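Local coordinates for protein putative enoyl-CoA hydratase (Streptomyces avermitilis, PDB 3GKB) that is probably an enoyl-CoA hydratase of the crotonase-like family, although its substrate and reaction have not been established, at residues Ile22-Pro27 / Phe65-Val70; Glu100-Gln105 / Ala122-Ala127. All blocks are in the same frame, centred on the assembly; numbering follows the deposited sequence.

Contact 1: residues Ile22-Pro27 / Phe65-Val70; sequences IILDNP and FFLAHV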
ATOM      1  N   ILE B  22      15.948   1.630 -24.358  1.00 16.46           N
ATOM      2  CA  ILE B  22      15.705   0.343 -24.980  1.00 16.22           C
ATOM      3  C   ILE B  22      14.301   0.421 -25.554  1.00 16.74           C
ATOM      4  O   ILE B  22      13.342   0.600 -24.821  1.00 15.66           O
ATOM      5  CB  ILE B  22      15.865  -0.816 -23.960  1.00 16.29           C
ATOM      6  CG1 ILE B  22      17.311  -0.863 -23.419  1.00 16.50           C
ATOM      7  CG2 ILE B  22      15.487  -2.125 -24.592  1.00 15.81           C
ATOM      8  CD1 ILE B  22      17.534  -1.921 -22.333  1.00 17.05           C
ATOM      9  N   ILE B  23      14.199   0.327 -26.871  1.00 16.79           N
ATOM     10  CA  ILE B  23      12.928   0.454 -27.561  1.00 17.23           C
ATOM     11  C   ILE B  23      12.553  -0.925 -28.065  1.00 16.37           C
ATOM     12  O   ILE B  23      13.275  -1.525 -28.878  1.00 17.05           O
ATOM     13  CB  ILE B  23      13.014   1.432 -28.770  1.00 18.45           C
ATOM     14  CG1 ILE B  23      13.517   2.813 -28.305  1.00 22.07           C
ATOM     15  CG2 ILE B  23      11.634   1.529 -29.454  1.00 19.44           C
ATOM     16  CD1 ILE B  23      13.924   3.766 -29.445  1.00 26.48           C
ATOM     17  N   LEU B  24      11.412  -1.417 -27.593  1.00 16.57           N
ATOM     18  CA  LEU B  24      10.928  -2.744 -27.890  1.00 16.94           C
ATOM     19  C   LEU B  24      10.131  -2.703 -29.205  1.00 17.77           C
ATOM     20  O   LEU B  24       9.245  -1.866 -29.364  1.00 17.26           O
ATOM     21  CB  LEU B  24      10.073  -3.259 -26.720  1.00 17.41           C
ATOM     22  CG  LEU B  24      10.792  -3.277 -25.353  1.00 17.82           C
ATOM     23  CD1 LEU B  24       9.802  -3.192 -24.187  1.00 17.64           C
ATOM     24  CD2 LEU B  24      11.624  -4.509 -25.226  1.00 16.82           C
ATOM     25  N   ASP B  25      10.504  -3.561 -30.159  1.00 18.42           N
ATOM     26  CA  ASP B  25       9.982  -3.496 -31.538  1.00 19.77           C
ATOM     27  C   ASP B  25       9.997  -4.886 -32.173  1.00 19.55           C
ATOM     28  O   ASP B  25      11.007  -5.318 -32.776  1.00 19.11           O
ATOM     29  CB  ASP B  25      10.787  -2.487 -32.367  1.00 20.15           C
ATOM     30  CG  ASP B  25      10.131  -2.134 -33.714  1.00 23.75           C
ATOM     31  OD1 ASP B  25       9.084  -2.714 -34.076  1.00 25.35           O
ATOM     32  OD2 ASP B  25      10.660  -1.215 -34.406  1.00 29.00           O
ATOM     33  N   ASN B  26       8.895  -5.613 -31.970  1.00 18.56           N
ATOM     34  CA  ASN B  26       8.753  -6.987 -32.447  1.00 19.27           C
ATOM     35  C   ASN B  26       7.371  -7.152 -33.062  1.00 19.32           C
ATOM     36  O   ASN B  26       6.461  -7.693 -32.434  1.00 19.61           O
ATOM     37  CB  ASN B  26       8.970  -7.991 -31.313  1.00 18.36           C
ATOM     38  CG  ASN B  26       8.907  -9.402 -31.773  1.00 21.05           C
ATOM     39  OD1 ASN B  26       9.379  -9.721 -32.858  1.00 20.55           O
ATOM     40  ND2 ASN B  26       8.361 -10.284 -30.935  1.00 21.29           N
ATOM     41  N   PRO B  27       7.202  -6.690 -34.310  1.00 20.05           N
ATOM     42  CA  PRO B  27       5.905  -6.771 -34.978  1.00 20.06           C
ATOM     43  C   PRO B  27       5.305  -8.176 -35.014  1.00 19.98           C
ATOM     44  O   PRO B  27       6.037  -9.162 -35.033  1.00 20.45           O
ATOM     45  CB  PRO B  27       6.216  -6.300 -36.396  1.00 20.70           C
ATOM     46  CG  PRO B  27       7.391  -5.483 -36.284  1.00 21.05           C
ATOM     47  CD  PRO B  27       8.210  -6.044 -35.165  1.00 20.68           C
ATOM     48  N   PHE B  65       0.654  -1.537 -28.334  1.00 17.28           N
ATOM     49  CA  PHE B  65       1.166  -2.514 -27.335  1.00 16.75           C
ATOM     50  C   PHE B  65       2.573  -2.176 -26.854  1.00 16.72           C
ATOM     51  O   PHE B  65       3.459  -1.882 -27.645  1.00 16.58           O
ATOM     52  CB  PHE B  65       1.141  -3.924 -27.922  1.00 17.33           C
ATOM     53  CG  PHE B  65      -0.205  -4.294 -28.426  1.00 17.55           C
ATOM     54  CD1 PHE B  65      -1.226  -4.612 -27.528  1.00 21.35           C
ATOM     55  CD2 PHE B  65      -0.494  -4.211 -29.762  1.00 19.39           C
ATOM     56  CE1 PHE B  65      -2.493  -4.879 -27.985  1.00 20.04           C
ATOM     57  CE2 PHE B  65      -1.766  -4.454 -30.220  1.00 20.60           C
ATOM     58  CZ  PHE B  65      -2.760  -4.785 -29.341  1.00 21.08           C
ATOM     59  N   PHE B  66       2.762  -2.198 -25.537  1.00 15.81           N
ATOM     60  CA  PHE B  66       4.097  -2.121 -24.950  1.00 15.63           C
ATOM     61  C   PHE B  66       4.753  -3.485 -25.125  1.00 15.74           C
ATOM     62  O   PHE B  66       5.746  -3.618 -25.860  1.00 16.35           O
ATOM     63  CB  PHE B  66       4.003  -1.712 -23.478  1.00 15.23           C
ATOM     64  CG  PHE B  66       5.314  -1.672 -22.775  1.00 15.73           C
ATOM     65  CD1 PHE B  66       6.143  -0.555 -22.872  1.00 16.42           C
ATOM     66  CD2 PHE B  66       5.755  -2.762 -22.040  1.00 15.32           C
ATOM     67  CE1 PHE B  66       7.353  -0.539 -22.227  1.00 16.54           C
ATOM     68  CE2 PHE B  66       6.989  -2.741 -21.403  1.00 13.86           C
ATOM     69  CZ  PHE B  66       7.780  -1.634 -21.504  1.00 16.00           C
ATOM     70  N   LEU B  67       4.147  -4.502 -24.494  1.00 16.09           N
ATOM     71  CA  LEU B  67       4.493  -5.917 -24.678  1.00 15.73           C
ATOM     72  C   LEU B  67       3.203  -6.706 -24.523  1.00 15.98           C
ATOM     73  O   LEU B  67       2.570  -6.622 -23.509  1.00 15.57           O
ATOM     74  CB  LEU B  67       5.507  -6.409 -23.665  1.00 16.27           C
ATOM     75  CG  LEU B  67       6.957  -5.934 -23.828  1.00 15.29           C
ATOM     76  CD1 LEU B  67       7.789  -6.350 -22.564  1.00 14.91           C
ATOM     77  CD2 LEU B  67       7.596  -6.440 -25.156  1.00 15.37           C
ATOM     78  N   ALA B  68       2.806  -7.412 -25.563  1.00 15.15           N
ATOM     79  CA  ALA B  68       1.482  -8.031 -25.609  1.00 15.64           C
ATOM     80  C   ALA B  68       1.285  -9.049 -24.496  1.00 15.61           C
ATOM     81  O   ALA B  68       0.275  -9.026 -23.811  1.00 16.26           O
ATOM     82  CB  ALA B  68       1.272  -8.685 -26.945  1.00 15.65           C
ATOM     83  N   HIS B  69       2.276  -9.933 -24.363  1.00 15.30           N
ATOM     84  CA  HIS B  69       2.314 -11.112 -23.488  1.00 15.73           C
ATOM     85  C   HIS B  69       3.371 -12.052 -24.074  1.00 16.12           C
ATOM     86  O   HIS B  69       3.943 -11.760 -25.116  1.00 15.10           O
ATOM     87  CB  HIS B  69       0.942 -11.822 -23.345  1.00 15.55           C
ATOM     88  CG  HIS B  69       0.306 -12.189 -24.647  1.00 16.79           C
ATOM     89  ND1 HIS B  69       0.761 -13.233 -25.427  1.00 18.27           N
ATOM     90  CD2 HIS B  69      -0.715 -11.618 -25.333  1.00 16.99           C
ATOM     91  CE1 HIS B  69       0.024 -13.309 -26.523  1.00 17.68           C
ATOM     92  NE2 HIS B  69      -0.862 -12.324 -26.504  1.00 16.42           N
ATOM     93  N   VAL B  70       3.627 -13.164 -23.395  1.00 16.21           N
ATOM     94  CA  VAL B  70       4.562 -14.162 -23.896  1.00 16.99           C
ATOM     95  C   VAL B  70       3.964 -14.885 -25.104  1.00 17.38           C
ATOM     96  O   VAL B  70       2.775 -15.170 -25.151  1.00 18.16           O
ATOM     97  CB  VAL B  70       4.943 -15.156 -22.772  1.00 17.09           C
ATOM     98  CG1 VAL B  70       5.743 -16.332 -23.329  1.00 17.85           C
ATOM     99  CG2 VAL B  70       5.756 -14.426 -21.681  1.00 17.54           C
TER
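Leu24 meets Phe66 and Leu67 through one methyl group, CD1. That methyl lies over one face of the Phe66 ring, 4.1 Å from the ring centroid and 28° off the normal, a CH-pi contact. It is displaced toward the far end of the ring, and the distance from Leu24 CD1 to Phe66 CZ is 3.7 Å. The CB of Phe66 points away from Leu24. The ring still reaches the methyl because CG is anti to the backbone N (chi1 177°). Leu67 meets the same methyl with its branched end: Leu24 CD1 is 4.0 Å from Leu67 CG and lies about as far from both Leu67 methyls. The two leucine side chains cross at about a right angle.

Strand 19-24 pairs in parallel with strand 55-60 in the main sheet of this crotonase-like fold, and Leu24 ends the first of these strands. Segment 65-70 follows the second strand, turning a corner at Phe66. In crotonases this loop supplies one amide of the oxyanion hole, and the same is probably true here. Asn30 ND2 bridges the two segments, bonding to both Leu24 O and Phe66 O. Farther along the loop, His69 ND1 donates to Val70 O at 2.8 Å from above the carbonyl plane, and His69 NE2 bonds to Glu267.

Contact 2: residues Glu100-Gln105 / Ala122-Ala127; sequences ELIRHQ and AEFVAA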
ATOM      1  N   GLU B 100      13.206 -10.840 -12.962  1.00 16.27           N
ATOM      2  CA  GLU B 100      14.277 -10.887 -11.979  1.00 17.03           C
ATOM      3  C   GLU B 100      15.549 -10.205 -12.468  1.00 17.09           C
ATOM      4  O   GLU B 100      16.233  -9.557 -11.688  1.00 17.38           O
ATOM      5  CB  GLU B 100      14.521 -12.327 -11.494  1.00 17.57           C
ATOM      6  CG  GLU B 100      13.337 -12.843 -10.651  1.00 18.25           C
ATOM      7  CD  GLU B 100      13.033 -11.937  -9.470  1.00 18.47           C
ATOM      8  OE1 GLU B 100      13.787 -11.940  -8.460  1.00 16.79           O
ATOM      9  OE2 GLU B 100      12.037 -11.188  -9.568  1.00 18.05           O
ATOM     10  N   LEU B 101      15.852 -10.295 -13.766  1.00 17.70           N
ATOM     11  CA  LEU B 101      17.003  -9.535 -14.319  1.00 18.26           C
ATOM     12  C   LEU B 101      16.762  -8.020 -14.157  1.00 17.66           C
ATOM     13  O   LEU B 101      17.605  -7.286 -13.653  1.00 17.35           O
ATOM     14  CB  LEU B 101      17.195  -9.907 -15.776  1.00 18.53           C
ATOM     15  CG  LEU B 101      18.432  -9.376 -16.504  1.00 22.41           C
ATOM     16  CD1 LEU B 101      19.700  -9.879 -15.850  1.00 23.69           C
ATOM     17  CD2 LEU B 101      18.296  -9.820 -17.950  1.00 25.67           C
ATOM     18  N   ILE B 102      15.571  -7.567 -14.531  1.00 16.99           N
ATOM     19  CA  ILE B 102      15.197  -6.145 -14.386  1.00 16.20           C
ATOM     20  C   ILE B 102      15.277  -5.688 -12.912  1.00 16.42           C
ATOM     21  O   ILE B 102      15.834  -4.615 -12.593  1.00 16.92           O
ATOM     22  CB  ILE B 102      13.773  -5.883 -14.961  1.00 15.94           C
ATOM     23  CG1 ILE B 102      13.750  -6.087 -16.477  1.00 15.57           C
ATOM     24  CG2 ILE B 102      13.313  -4.463 -14.623  1.00 15.99           C
ATOM     25  CD1 ILE B 102      12.351  -6.284 -17.104  1.00 15.17           C
ATOM     26  N   ARG B 103      14.695  -6.470 -12.020  1.00 16.11           N
ATOM     27  CA  ARG B 103      14.630  -6.088 -10.596  1.00 16.62           C
ATOM     28  C   ARG B 103      16.025  -5.907  -9.969  1.00 16.61           C
ATOM     29  O   ARG B 103      16.176  -5.128  -9.048  1.00 16.92           O
ATOM     30  CB  ARG B 103      13.915  -7.152  -9.759  1.00 16.76           C
ATOM     31  CG  ARG B 103      12.395  -7.132  -9.832  1.00 17.80           C
ATOM     32  CD  ARG B 103      11.752  -7.544  -8.504  1.00 16.69           C
ATOM     33  NE  ARG B 103      12.267  -8.802  -7.997  1.00 15.39           N
ATOM     34  CZ  ARG B 103      12.712  -9.043  -6.762  1.00 18.97           C
ATOM     35  NH1 ARG B 103      13.158 -10.264  -6.454  1.00 17.62           N
ATOM     36  NH2 ARG B 103      12.688  -8.117  -5.817  1.00 19.02           N
ATOM     37  N   HIS B 104      17.012  -6.664 -10.453  1.00 15.94           N
ATOM     38  CA  HIS B 104      18.380  -6.616  -9.903  1.00 16.68           C
ATOM     39  C   HIS B 104      19.384  -5.782 -10.718  1.00 16.37           C
ATOM     40  O   HIS B 104      20.593  -5.752 -10.409  1.00 15.95           O
ATOM     41  CB  HIS B 104      18.864  -8.047  -9.686  1.00 17.41           C
ATOM     42  CG  HIS B 104      18.048  -8.782  -8.673  1.00 18.98           C
ATOM     43  ND1 HIS B 104      17.022  -9.628  -9.024  1.00 20.74           N
ATOM     44  CD2 HIS B 104      18.090  -8.772  -7.320  1.00 20.14           C
ATOM     45  CE1 HIS B 104      16.475 -10.123  -7.924  1.00 21.66           C
ATOM     46  NE2 HIS B 104      17.108  -9.622  -6.877  1.00 20.39           N
ATOM     47  N   GLN B 105      18.884  -5.073 -11.728  1.00 15.93           N
ATOM     48  CA  GLN B 105      19.737  -4.257 -12.609  1.00 16.99           C
ATOM     49  C   GLN B 105      20.404  -3.143 -11.778  1.00 16.73           C
ATOM     50  O   GLN B 105      19.760  -2.539 -10.890  1.00 16.24           O
ATOM     51  CB  GLN B 105      18.903  -3.687 -13.752  1.00 16.29           C
ATOM     52  CG  GLN B 105      19.686  -3.038 -14.925  1.00 16.78           C
ATOM     53  CD  GLN B 105      20.456  -4.050 -15.772  1.00 16.38           C
ATOM     54  OE1 GLN B 105      20.099  -5.236 -15.845  1.00 19.82           O
ATOM     55  NE2 GLN B 105      21.521  -3.583 -16.422  1.00 16.81           N
ATOM     56  N   ALA B 122       3.014  -7.309 -18.491  1.00 14.15           N
ATOM     57  CA  ALA B 122       2.620  -6.574 -17.270  1.00 13.97           C
ATOM     58  C   ALA B 122       3.612  -6.849 -16.145  1.00 14.57           C
ATOM     59  O   ALA B 122       3.887  -5.980 -15.300  1.00 14.34           O
ATOM     60  CB  ALA B 122       1.204  -6.951 -16.832  1.00 14.39           C
ATOM     61  N   GLU B 123       4.152  -8.063 -16.130  1.00 14.85           N
ATOM     62  CA  GLU B 123       5.218  -8.444 -15.200  1.00 15.96           C
ATOM     63  C   GLU B 123       6.463  -7.582 -15.400  1.00 16.17           C
ATOM     64  O   GLU B 123       7.057  -7.124 -14.424  1.00 15.51           O
ATOM     65  CB  GLU B 123       5.535  -9.957 -15.310  1.00 16.14           C
ATOM     66  CG  GLU B 123       4.331 -10.837 -14.884  1.00 19.86           C
ATOM     67  CD  GLU B 123       4.464 -12.368 -15.147  1.00 21.69           C
ATOM     68  OE1 GLU B 123       4.139 -13.151 -14.239  1.00 20.68           O
ATOM     69  OE2 GLU B 123       4.859 -12.781 -16.258  1.00 23.74           O
ATOM     70  N   PHE B 124       6.823  -7.365 -16.671  1.00 15.78           N
ATOM     71  CA  PHE B 124       7.972  -6.543 -17.094  1.00 15.58           C
ATOM     72  C   PHE B 124       7.793  -5.126 -16.573  1.00 15.11           C
ATOM     73  O   PHE B 124       8.677  -4.571 -15.878  1.00 14.21           O
ATOM     74  CB  PHE B 124       8.035  -6.599 -18.639  1.00 15.64           C
ATOM     75  CG  PHE B 124       9.244  -5.981 -19.254  1.00 16.80           C
ATOM     76  CD1 PHE B 124      10.097  -6.763 -20.027  1.00 18.21           C
ATOM     77  CD2 PHE B 124       9.504  -4.623 -19.157  1.00 18.77           C
ATOM     78  CE1 PHE B 124      11.197  -6.237 -20.628  1.00 19.60           C
ATOM     79  CE2 PHE B 124      10.650  -4.085 -19.791  1.00 20.20           C
ATOM     80  CZ  PHE B 124      11.473  -4.901 -20.512  1.00 19.28           C
ATOM     81  N   VAL B 125       6.592  -4.569 -16.795  1.00 14.85           N
ATOM     82  CA  VAL B 125       6.279  -3.221 -16.310  1.00 14.09           C
ATOM     83  C   VAL B 125       6.456  -3.125 -14.798  1.00 13.90           C
ATOM     84  O   VAL B 125       7.072  -2.161 -14.317  1.00 13.87           O
ATOM     85  CB  VAL B 125       4.859  -2.760 -16.729  1.00 14.19           C
ATOM     86  CG1 VAL B 125       4.473  -1.403 -16.040  1.00 14.58           C
ATOM     87  CG2 VAL B 125       4.750  -2.662 -18.275  1.00 13.27           C
ATOM     88  N   ALA B 126       5.929  -4.102 -14.047  1.00 13.91           N
ATOM     89  CA  ALA B 126       5.918  -4.023 -12.567  1.00 14.03           C
ATOM     90  C   ALA B 126       7.301  -4.254 -11.956  1.00 13.38           C
ATOM     91  O   ALA B 126       7.558  -3.850 -10.833  1.00 13.64           O
ATOM     92  CB  ALA B 126       4.927  -5.033 -11.992  1.00 14.42           C
ATOM     93  N   ALA B 127       8.198  -4.870 -12.717  1.00 14.33           N
ATOM     94  CA  ALA B 127       9.530  -5.275 -12.216  1.00 14.34           C
ATOM     95  C   ALA B 127      10.534  -4.107 -12.202  1.00 14.12           C
ATOM     96  O   ALA B 127      11.496  -4.109 -11.424  1.00 13.75           O
ATOM     97  CB  ALA B 127      10.092  -6.396 -13.076  1.00 14.37           C
TER
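Glu100 OE2 is held by Tyr158 OH and by NE of Arg103, the residue whose CG packs on Ala127. The Arg103 NE to Glu100 OE2 bond is 2.9 Å long. Arg103 NH1 reaches Glu100 OE1 at 2.7 Å, on the syn lone pair. The guanidinium thus grips the carboxylate side-on, with the carboxylate in its plane. Bends at chi2 and chi3 fold the arginine chain back to its own helix. Its CG lies 4.0 Å from Ala127 CB, and NH2 bonds to Asp227 O.

Beside this pair the contact is apolar. Ile102 CD1 sits 3.5 Å above the centre of the Phe124 ring, only 4° off the normal. Ile102 CG2 lies 4.1 Å from Ala127 CB, so the small alanine fits against both Ile102 and Arg103. Helix 96-103 is thereby packed on helix 120-127. The start of the latter probably supplies the second oxyanion-hole amide, as in crotonases.

At the end of helix 96-103, His104 ND1 and His104 N reach Glu100 O from opposite faces of its plane. The paired charges of Glu100 and Arg103 probably largely offset each other, leaving oily groups to join the helices.

How the contacts relate
Both contacts are buried, and they meet directly. Leu67 CD1 of contact 1 is 3.5 Å from Phe124 CD1 of contact 2, on the face of the ring opposite Ile102, so the phenyl ring is held between two aliphatic groups. Phe66 also touches Val125. Contact 1 joins a strand end of the main sheet to a loop and is carried by apolar side chains. Contact 2 joins two helices and sets a salt bridge within one of them beside its apolar packing. Helix 34-48 touches both, through Met36 at Leu67 and through Leu40 and Leu44 at Phe124 and Ile102. A loop and a helix that probably build the oxyanion hole therefore share one apolar core.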